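Local coordinates for protein beta-1,3-1,4-glucanase (Caldicellulosiruptor sp. F32, PDB 5H4R) that probably hydrolyses mixed-linkage beta-1,3-1,4-glucans such as lichenan, as a family 5 glycoside hydrolase built on a TIM barrel, at residues Thr81-Ile86 and Met130-Tyr135. The protein carries 1 engineered substitution. Sequence-based numbering, arbitrary orientation.
Sequences TTKQMI and MKNKMY
The side-chain amide of N132 is the flat group at the centre, with I86 and K83 approaching its ND2 end from opposite sides of its plane. CG2 of I86 comes from one side, tilted well out of the plane, 3.9 Å from ND2 of N132. On the other side NZ of K83 stands 4.1 Å from the same ND2, at a similar tilt; these two donors do not bond to each other but share an acceptor, OD1 of D87, which takes a salt bridge from K83. The amide's ND2 also donates to the backbone carbonyl of Y128. Deeper in, the same I86 methyl, anti to the backbone N, touches SD of M134 at 3.9 Å beside barrel strand 96-99; the unbranched thioether chain lets the sulfur lie against it. Nearer the surface, the aliphatic stems of two lysines cross at about a right angle, CE of K83 lying 3.7 Å from CD of K131. K83 runs extended before its last torsion (chi4 -69°) turns the ammonium aside, and a water 3.0 Å from K83 NZ leads weakly to the K131 carbonyl. T82 N-caps helix 83-91: its short hydroxyl side chain folds back so that OG1 accepts from M85 N, a first-turn N-H lacking a helix acceptor. K133, the Schellman C-prime residue ending helix 116-131, has positive phi (57°), reversing the chain so that its N reaches M130 O. No direct hydrogen bond spans the segments: I86-M134 and lysine-methylene contacts join them, while D87, from helix 83-91, binds N132 and ties the turn after helix 116-131 to its neighbour, probably offsetting K83's charge.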
loop_
_atom_site.group_PDB
_atom_site.type_symbol
_atom_site.label_atom_id
_atom_site.label_comp_id
_atom_site.label_asym_id
_atom_site.label_seq_id
_atom_site.Cartn_x
_atom_site.Cartn_y
_atom_site.Cartn_z
ATOM N N THR A 81 -15.642 -10.401 -3.368
ATOM C CA THR A 81 -15.000 -9.892 -4.574
ATOM C C THR A 81 -15.365 -10.738 -5.783
ATOM O O THR A 81 -15.449 -11.974 -5.709
ATOM C CB THR A 81 -13.476 -9.867 -4.408
ATOM O OG1 THR A 81 -13.127 -9.275 -3.158
ATOM C CG2 THR A 81 -12.839 -9.053 -5.488
ATOM N N THR A 82 -15.575 -10.069 -6.916
ATOM C CA THR A 82 -15.943 -10.743 -8.153
ATOM C C THR A 82 -15.092 -10.230 -9.298
ATOM O O THR A 82 -14.510 -9.144 -9.222
ATOM C CB THR A 82 -17.401 -10.517 -8.509
ATOM O OG1 THR A 82 -17.574 -9.132 -8.820
ATOM C CG2 THR A 82 -18.324 -10.932 -7.377
ATOM N N LYS A 83 -15.065 -11.010 -10.391
ATOM C CA LYS A 83 -14.380 -10.532 -11.591
ATOM C C LYS A 83 -15.043 -9.270 -12.137
ATOM O O LYS A 83 -14.355 -8.339 -12.574
ATOM C CB LYS A 83 -14.309 -11.615 -12.670
ATOM C CG LYS A 83 -13.269 -11.197 -13.737
ATOM C CD LYS A 83 -13.115 -12.161 -14.874
ATOM C CE LYS A 83 -12.149 -11.575 -15.893
ATOM N NZ LYS A 83 -12.712 -10.397 -16.618
ATOM N N GLN A 84 -16.378 -9.193 -12.081
ATOM C CA GLN A 84 -17.049 -7.988 -12.562
ATOM C C GLN A 84 -16.584 -6.762 -11.784
ATOM O O GLN A 84 -16.432 -5.674 -12.345
ATOM C CB GLN A 84 -18.572 -8.155 -12.463
ATOM C CG GLN A 84 -19.355 -7.037 -13.114
ATOM C CD GLN A 84 -20.871 -7.222 -13.010
ATOM O OE1 GLN A 84 -21.360 -8.173 -12.399
ATOM N NE2 GLN A 84 -21.618 -6.305 -13.616
ATOM N N MET A 85 -16.359 -6.916 -10.492
ATOM C CA MET A 85 -15.889 -5.794 -9.688
ATOM C C MET A 85 -14.522 -5.320 -10.156
ATOM O O MET A 85 -14.291 -4.120 -10.329
ATOM C CB MET A 85 -15.844 -6.227 -8.231
ATOM C CG MET A 85 -15.458 -5.148 -7.262
ATOM S SD MET A 85 -15.310 -5.848 -5.606
ATOM C CE MET A 85 -16.867 -6.613 -5.421
ATOM N N ILE A 86 -13.591 -6.251 -10.367
ATOM C CA ILE A 86 -12.267 -5.852 -10.827
ATOM C C ILE A 86 -12.346 -5.273 -12.237
ATOM O O ILE A 86 -11.638 -4.315 -12.566
ATOM C CB ILE A 86 -11.302 -7.042 -10.733
ATOM C CG1 ILE A 86 -11.306 -7.622 -9.304
ATOM C CG2 ILE A 86 -9.895 -6.640 -11.176
ATOM C CD1 ILE A 86 -11.100 -6.592 -8.229
ATOM N N MET A 130 -5.155 -10.183 -13.138
ATOM C CA MET A 130 -4.279 -10.572 -14.244
ATOM C C MET A 130 -5.056 -10.674 -15.550
ATOM O O MET A 130 -4.540 -10.337 -16.621
ATOM C CB MET A 130 -3.580 -11.904 -13.942
ATOM C CG MET A 130 -2.703 -11.874 -12.697
ATOM S SD MET A 130 -1.173 -10.917 -12.888
ATOM C CE MET A 130 -0.280 -11.885 -14.075
ATOM N N LYS A 131 -6.297 -11.172 -15.503
ATOM C CA LYS A 131 -7.082 -11.264 -16.727
ATOM C C LYS A 131 -7.338 -9.892 -17.326
ATOM O O LYS A 131 -7.483 -9.765 -18.553
ATOM C CB LYS A 131 -8.393 -11.987 -16.451
ATOM C CG LYS A 131 -8.209 -13.480 -16.309
ATOM C CD LYS A 131 -9.528 -14.184 -15.977
ATOM C CE LYS A 131 -9.471 -15.703 -16.237
ATOM N NZ LYS A 131 -8.606 -16.428 -15.269
ATOM N N ASN A 132 -7.362 -8.869 -16.488
ATOM C CA ASN A 132 -7.504 -7.480 -16.904
ATOM C C ASN A 132 -6.161 -6.825 -17.206
ATOM O O ASN A 132 -6.118 -5.619 -17.449
ATOM C CB ASN A 132 -8.241 -6.684 -15.837
ATOM C CG ASN A 132 -9.761 -6.842 -15.930
ATOM O OD1 ASN A 132 -10.402 -6.334 -16.858
ATOM N ND2 ASN A 132 -10.335 -7.543 -14.977
ATOM N N LYS A 133 -5.081 -7.605 -17.238
ATOM C CA LYS A 133 -3.741 -7.103 -17.568
ATOM C C LYS A 133 -3.303 -5.968 -16.629
ATOM O O LYS A 133 -2.567 -5.068 -17.029
ATOM C CB LYS A 133 -3.674 -6.670 -19.034
ATOM C CG LYS A 133 -3.925 -7.836 -20.025
ATOM C CD LYS A 133 -3.705 -7.418 -21.460
ATOM C CE LYS A 133 -4.108 -8.525 -22.424
ATOM N NZ LYS A 133 -4.055 -8.081 -23.845
ATOM N N MET A 134 -3.698 -6.050 -15.361
ATOM C CA MET A 134 -3.398 -5.026 -14.363
ATOM C C MET A 134 -2.134 -5.402 -13.618
ATOM O O MET A 134 -1.779 -6.581 -13.532
ATOM C CB MET A 134 -4.559 -4.872 -13.376
ATOM C CG MET A 134 -5.810 -4.394 -14.034
ATOM S SD MET A 134 -7.178 -4.358 -12.872
ATOM C CE MET A 134 -6.797 -2.806 -12.046
ATOM N N TYR A 135 -1.430 -4.390 -13.115
ATOM C CA TYR A 135 -0.415 -4.643 -12.109
ATOM C C TYR A 135 -1.111 -5.020 -10.806
ATOM O O TYR A 135 -2.204 -4.539 -10.511
ATOM C CB TYR A 135 0.485 -3.412 -11.939
ATOM C CG TYR A 135 1.291 -3.127 -13.175
ATOM C CD1 TYR A 135 0.753 -2.407 -14.224
ATOM C CD2 TYR A 135 2.585 -3.581 -13.290
ATOM C CE1 TYR A 135 1.488 -2.149 -15.369
ATOM C CE2 TYR A 135 3.315 -3.366 -14.418
ATOM C CZ TYR A 135 2.784 -2.635 -15.456
ATOM O OH TYR A 135 3.555 -2.435 -16.570
HETATM O O HOH W 1 -10.916 -9.673 -18.851
#